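Local atomic coordinates of putative methylase (Clostridium difficile, PDB entry 3LDU), a protein that probably methylates guanine bases of ribosomal RNA, joining a THUMP domain to a Rossmann-like methyltransferase domain that here holds GTP. Residues Q323-L328 with E347-E352; E79-I84 with A116-A121. All blocks are in the same frame, centred on the assembly; numbering follows the deposited sequence.

Contact 1. Residues Q323-L328 with E347-E352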
loop_
_atom_site.group_PDB
_atom_site.type_symbol
_atom_site.label_atom_id
_atom_site.label_comp_id
_atom_site.label_asym_id
_atom_site.label_seq_id
_atom_site.Cartn_x
_atom_site.Cartn_y
_atom_site.Cartn_z
ATOM N N GLN A 323 -2.839 -28.994 10.606
ATOM C CA GLN A 323 -4.177 -29.571 10.662
ATOM C C GLN A 323 -5.238 -28.581 10.185
ATOM O O GLN A 323 -6.193 -28.960 9.508
ATOM C CB GLN A 323 -4.505 -30.077 12.067
ATOM C CG GLN A 323 -5.876 -30.750 12.168
ATOM C CD GLN A 323 -5.966 -32.070 11.397
ATOM O OE1 GLN A 323 -4.971 -32.780 11.228
ATOM N NE2 GLN A 323 -7.168 -32.405 10.937
ATOM N N LEU A 324 -5.066 -27.309 10.535
ATOM C CA LEU A 324 -5.991 -26.281 10.089
ATOM C C LEU A 324 -6.046 -26.258 8.562
ATOM O O LEU A 324 -7.120 -26.251 7.964
ATOM C CB LEU A 324 -5.558 -24.914 10.622
ATOM C CG LEU A 324 -6.338 -23.735 10.041
ATOM C CD1 LEU A 324 -7.797 -23.821 10.455
ATOM C CD2 LEU A 324 -5.724 -22.418 10.507
ATOM N N TYR A 325 -4.875 -26.263 7.930
ATOM C CA TYR A 325 -4.801 -26.241 6.474
ATOM C C TYR A 325 -5.559 -27.430 5.859
ATOM O O TYR A 325 -6.294 -27.265 4.889
ATOM C CB TYR A 325 -3.341 -26.224 6.013
ATOM C CG TYR A 325 -2.588 -24.934 6.335
ATOM C CD1 TYR A 325 -3.266 -23.759 6.646
ATOM C CD2 TYR A 325 -1.200 -24.905 6.338
ATOM C CE1 TYR A 325 -2.576 -22.582 6.941
ATOM C CE2 TYR A 325 -0.503 -23.742 6.633
ATOM C CZ TYR A 325 -1.188 -22.588 6.931
ATOM O OH TYR A 325 -0.468 -21.447 7.216
ATOM N N LYS A 326 -5.388 -28.624 6.430
ATOM C CA LYS A 326 -6.092 -29.809 5.944
ATOM C C LYS A 326 -7.600 -29.631 6.104
ATOM O O LYS A 326 -8.386 -29.885 5.190
ATOM C CB LYS A 326 -5.639 -31.048 6.724
ATOM C CG LYS A 326 -6.283 -32.335 6.279
ATOM C CD LYS A 326 -5.920 -33.465 7.244
ATOM C CE LYS A 326 -4.408 -33.597 7.403
ATOM N NZ LYS A 326 -3.771 -34.085 6.148
ATOM N N GLU A 327 -7.996 -29.169 7.278
ATOM C CA GLU A 327 -9.413 -28.948 7.549
ATOM C C GLU A 327 -10.033 -27.875 6.649
ATOM O O GLU A 327 -11.163 -28.035 6.179
ATOM C CB GLU A 327 -9.629 -28.679 9.033
ATOM C CG GLU A 327 -9.321 -29.936 9.864
ATOM C CD GLU A 327 -9.366 -29.707 11.365
ATOM O OE1 GLU A 327 -9.878 -28.663 11.803
ATOM O OE2 GLU A 327 -8.892 -30.589 12.111
ATOM N N LEU A 328 -9.291 -26.798 6.388
ATOM C CA LEU A 328 -9.743 -25.803 5.422
ATOM C C LEU A 328 -9.933 -26.385 4.020
ATOM O O LEU A 328 -10.922 -26.092 3.342
ATOM C CB LEU A 328 -8.766 -24.622 5.345
ATOM C CG LEU A 328 -8.609 -23.806 6.628
ATOM C CD1 LEU A 328 -7.495 -22.780 6.451
ATOM C CD2 LEU A 328 -9.918 -23.114 7.042
ATOM N N GLU A 347 5.584 -22.700 3.592
ATOM C CA GLU A 347 6.053 -23.105 2.263
ATOM C C GLU A 347 5.264 -24.265 1.652
ATOM O O GLU A 347 4.863 -24.212 0.488
ATOM C CB GLU A 347 7.544 -23.453 2.302
ATOM C CG GLU A 347 8.467 -22.244 2.337
ATOM C CD GLU A 347 8.641 -21.596 0.974
ATOM O OE1 GLU A 347 9.186 -22.262 0.067
ATOM O OE2 GLU A 347 8.246 -20.420 0.813
ATOM N N ASP A 348 5.039 -25.303 2.448
ATOM C CA ASP A 348 4.400 -26.520 1.961
ATOM C C ASP A 348 2.880 -26.494 2.136
ATOM O O ASP A 348 2.258 -27.525 2.422
ATOM C CB ASP A 348 4.978 -27.727 2.691
ATOM C CG ASP A 348 4.867 -29.002 1.887
ATOM O OD1 ASP A 348 4.934 -28.924 0.640
ATOM O OD2 ASP A 348 4.718 -30.080 2.500
ATOM N N PHE A 349 2.292 -25.314 1.953
ATOM C CA PHE A 349 0.859 -25.124 2.134
ATOM C C PHE A 349 0.020 -26.045 1.253
ATOM O O PHE A 349 -0.888 -26.708 1.737
ATOM C CB PHE A 349 0.458 -23.659 1.884
ATOM C CG PHE A 349 -1.024 -23.460 1.816
ATOM C CD1 PHE A 349 -1.784 -23.381 2.978
ATOM C CD2 PHE A 349 -1.668 -23.404 0.595
ATOM C CE1 PHE A 349 -3.159 -23.219 2.916
ATOM C CE2 PHE A 349 -3.041 -23.252 0.528
ATOM C CZ PHE A 349 -3.787 -23.156 1.688
ATOM N N GLU A 350 0.340 -26.101 -0.037
ATOM C CA GLU A 350 -0.460 -26.876 -0.980
ATOM C C GLU A 350 -0.552 -28.333 -0.564
ATOM O O GLU A 350 -1.604 -28.957 -0.699
ATOM C CB GLU A 350 0.104 -26.752 -2.395
ATOM C CG GLU A 350 -0.099 -25.366 -2.990
ATOM C CD GLU A 350 0.775 -25.127 -4.198
ATOM O OE1 GLU A 350 2.003 -25.018 -4.011
ATOM O OE2 GLU A 350 0.235 -25.046 -5.324
ATOM N N TYR A 351 0.544 -28.866 -0.039
ATOM C CA TYR A 351 0.550 -30.255 0.408
ATOM C C TYR A 351 -0.432 -30.510 1.559
ATOM O O TYR A 351 -1.191 -31.487 1.539
ATOM C CB TYR A 351 1.964 -30.703 0.780
ATOM C CG TYR A 351 2.008 -32.136 1.254
ATOM C CD1 TYR A 351 1.929 -33.186 0.348
ATOM C CD2 TYR A 351 2.107 -32.439 2.605
ATOM C CE1 TYR A 351 1.959 -34.503 0.782
ATOM C CE2 TYR A 351 2.136 -33.746 3.046
ATOM C CZ TYR A 351 2.062 -34.776 2.130
ATOM O OH TYR A 351 2.090 -36.085 2.563
ATOM N N GLU A 352 -0.442 -29.637 2.560
ATOM C CA GLU A 352 -1.322 -29.846 3.709
ATOM C C GLU A 352 -2.777 -29.488 3.381
ATOM O O GLU A 352 -3.721 -30.146 3.849
ATOM C CB GLU A 352 -0.827 -29.049 4.916
ATOM C CG GLU A 352 0.619 -29.326 5.285
ATOM C CD GLU A 352 0.839 -30.739 5.803
ATOM O OE1 GLU A 352 -0.159 -31.439 6.094
ATOM O OE2 GLU A 352 2.015 -31.151 5.923
#
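Y325 turns its ring face to F349, and the two aromatic side chains cross at about a right angle. The rings form a T-shaped (edge-to-face) pair, with centroids 4.9 Å apart and planes at 75°. F349 supplies the edge: its CD1 sits over the centre of the Y325 ring, 3.7 Å from CD2 of Y325, and its CE1 reaches CD1 of Y325. The first torsion of F349, 170°, sets CG anti to the backbone N and brings the ring across to the tyrosine although its CB does not point there. E352 comes to the same tyrosine from another direction, with its CB near the ring plane and 3.9 Å from CB of Y325. At the far end of the ring, the hydroxyl of Y325 is hydrogen-bonded to P310 O and T344 OG1, which holds the hydroxyl end of the ring in place. One residue on, the backbone of K326 passes close to E352, whose carbonyl O receives a CA-H...O contact from K326 CA at 3.2 Å. The K326 side chain bends at its last two torsions, and NZ stays 4.5 Å from E352 OE1, beyond salt-bridge range. The contact thus packs helix 315-333 against the short helix 349-353, which follows strand 339-344, on one flank of the Rossmann-like methyltransferase sheet.

Contact 2. Residues E79-I84 with A116-A121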
loop_
_atom_site.group_PDB
_atom_site.type_symbol
_atom_site.label_atom_id
_atom_site.label_comp_id
_atom_site.label_asym_id
_atom_site.label_seq_id
_atom_site.Cartn_x
_atom_site.Cartn_y
_atom_site.Cartn_z
ATOM N N GLU A 79 28.227 18.127 -4.569
ATOM C CA GLU A 79 28.191 19.010 -5.735
ATOM C C GLU A 79 26.914 18.843 -6.559
ATOM O O GLU A 79 26.306 19.833 -6.978
ATOM C CB GLU A 79 29.437 18.824 -6.605
ATOM C CG GLU A 79 30.715 19.350 -5.950
ATOM C CD GLU A 79 30.706 20.871 -5.759
ATOM O OE1 GLU A 79 30.151 21.578 -6.631
ATOM O OE2 GLU A 79 31.256 21.358 -4.743
ATOM N N ASN A 80 26.492 17.602 -6.785
ATOM C CA ASN A 80 25.287 17.374 -7.577
ATOM C C ASN A 80 24.012 17.818 -6.871
ATOM O O ASN A 80 23.070 18.283 -7.509
ATOM C CB ASN A 80 25.189 15.905 -8.015
ATOM C CG ASN A 80 26.278 15.523 -9.001
ATOM O OD1 ASN A 80 26.834 16.386 -9.679
ATOM N ND2 ASN A 80 26.598 14.242 -9.076
ATOM N N THR A 81 23.978 17.677 -5.549
ATOM C CA THR A 81 22.788 18.048 -4.807
ATOM C C THR A 81 22.696 19.570 -4.719
ATOM O O THR A 81 21.616 20.154 -4.862
ATOM C CB THR A 81 22.820 17.457 -3.392
ATOM O OG1 THR A 81 22.891 16.025 -3.475
ATOM C CG2 THR A 81 21.563 17.869 -2.614
ATOM N N LYS A 82 23.844 20.200 -4.489
ATOM C CA LYS A 82 23.910 21.647 -4.336
ATOM C C LYS A 82 23.505 22.387 -5.614
ATOM O O LYS A 82 22.888 23.455 -5.546
ATOM C CB LYS A 82 25.316 22.079 -3.903
ATOM C CG LYS A 82 25.437 23.592 -3.703
ATOM C CD LYS A 82 26.802 24.000 -3.183
ATOM C CE LYS A 82 26.917 25.526 -3.150
ATOM N NZ LYS A 82 28.239 25.992 -2.657
ATOM N N ARG A 83 23.842 21.821 -6.772
ATOM C CA ARG A 83 23.565 22.488 -8.044
ATOM C C ARG A 83 22.086 22.488 -8.416
ATOM O O ARG A 83 21.664 23.248 -9.278
ATOM C CB ARG A 83 24.409 21.906 -9.186
ATOM C CG ARG A 83 24.321 20.390 -9.357
ATOM C CD ARG A 83 23.022 19.922 -10.021
ATOM N NE ARG A 83 23.054 18.488 -10.318
ATOM C CZ ARG A 83 22.006 17.776 -10.725
ATOM N NH1 ARG A 83 20.824 18.354 -10.883
ATOM N NH2 ARG A 83 22.142 16.479 -10.974
ATOM N N ILE A 84 21.301 21.624 -7.781
ATOM C CA ILE A 84 19.856 21.630 -7.976
ATOM C C ILE A 84 19.316 22.973 -7.495
ATOM O O ILE A 84 19.815 23.519 -6.512
ATOM C CB ILE A 84 19.199 20.494 -7.179
ATOM C CG1 ILE A 84 19.678 19.143 -7.708
ATOM C CG2 ILE A 84 17.666 20.600 -7.217
ATOM C CD1 ILE A 84 19.326 17.993 -6.797
ATOM N N ALA A 116 23.489 13.821 6.023
ATOM C CA ALA A 116 24.155 15.053 6.444
ATOM C C ALA A 116 24.660 15.841 5.245
ATOM O O ALA A 116 24.523 17.052 5.213
ATOM C CB ALA A 116 25.313 14.760 7.389
ATOM N N ILE A 117 25.262 15.151 4.281
ATOM C CA ILE A 117 25.826 15.816 3.110
ATOM C C ILE A 117 24.721 16.448 2.257
ATOM O O ILE A 117 24.863 17.576 1.777
ATOM C CB ILE A 117 26.695 14.853 2.263
ATOM C CG1 ILE A 117 28.008 14.530 2.989
ATOM C CG2 ILE A 117 26.979 15.446 0.878
ATOM C CD1 ILE A 117 29.050 15.652 2.924
ATOM N N VAL A 118 23.618 15.727 2.078
ATOM C CA VAL A 118 22.489 16.278 1.341
ATOM C C VAL A 118 21.915 17.498 2.070
ATOM O O VAL A 118 21.612 18.512 1.441
ATOM C CB VAL A 118 21.393 15.196 1.062
ATOM C CG1 VAL A 118 20.086 15.832 0.622
ATOM C CG2 VAL A 118 21.885 14.221 -0.004
ATOM N N LYS A 119 21.776 17.406 3.393
ATOM C CA LYS A 119 21.342 18.560 4.187
ATOM C C LYS A 119 22.239 19.769 3.913
ATOM O O LYS A 119 21.764 20.862 3.602
ATOM C CB LYS A 119 21.349 18.220 5.684
ATOM C CG LYS A 119 20.867 19.360 6.580
ATOM C CD LYS A 119 19.391 19.666 6.359
ATOM C CE LYS A 119 18.906 20.790 7.283
ATOM N NZ LYS A 119 17.414 20.956 7.289
ATOM N N LYS A 120 23.544 19.567 4.015
ATOM C CA LYS A 120 24.490 20.662 3.808
ATOM C C LYS A 120 24.344 21.272 2.410
ATOM O O LYS A 120 24.351 22.501 2.254
ATOM C CB LYS A 120 25.924 20.173 4.041
ATOM C CG LYS A 120 27.006 21.254 3.939
ATOM C CD LYS A 120 28.335 20.679 4.425
ATOM C CE LYS A 120 29.479 20.958 3.470
ATOM N NZ LYS A 120 30.545 19.911 3.576
ATOM N N ALA A 121 24.225 20.417 1.395
ATOM C CA ALA A 121 24.076 20.875 0.012
ATOM C C ALA A 121 22.829 21.728 -0.185
ATOM O O ALA A 121 22.875 22.778 -0.836
ATOM C CB ALA A 121 24.061 19.688 -0.945
#
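Apolar packing carries the meeting of T81 with A121 and V118. The methyl CB of A121 points toward 79-84 and lies equally near two atoms of the threonine, 3.5 Å from T81 CB and 3.5 Å from T81 CG2. Small side chains on both sides allow a close approach, and the nearest backbones, K82 and A121, come to 4.4 Å between their CA atoms. V118, one turn earlier than A121, crosses T81 at about a right angle and lends both branches: its CG1 is 4.1 Å from T81 CG2, and its CG2 is 4.0 Å from T81 OG1. With chi1 at -60°, T81 holds its methyl anti to the backbone N, against A121, while OG1 lies beside that N. F69 of strand 63-70 touches T81 and I98 of strand 98-104 touches V118, so strands of the sheet border the patch.

Helices 74-82 and 111-129 of the THUMP domain are joined here, beside the mixed sheet to which both of those strands belong. Further along, the aliphatic part of K82 continues the packing, with CB 4.0 Å from A121 CB and CG 3.9 Å from A121 O.

No hydrogen bond links the two segments, and the polar groups of the touching residues find partners elsewhere. T81 OG1 is hydrogen-bonded to L77 O, one turn back in its own helix, so the hydroxyl is satisfied although it is buried beside a valine methyl. K82 runs out fully extended, and its NZ forms a salt bridge with E124 OE2, a second tie to helix 111-129 beyond A121.

In the fold
Contacts 1 and 2 are separate packing sites on opposite sides of the chain's centre, with their own centres 54 Å apart and their nearest atoms about 37 Å apart. They follow one another along the chain: 79-84 with 116-121 closes within the THUMP domain before 323-328 with 347-352 opens within the methyltransferase domain. Each pairs two helices, but beside a different mixed sheet. Contact 1 is the one near the nucleotide: L324 belongs to the GTP pocket and touches the ligand, while the side chain of Y325 stays about 9 Å from GTP and about 10 Å from that of A293. Contact 2 lies away from the GTP-binding residues.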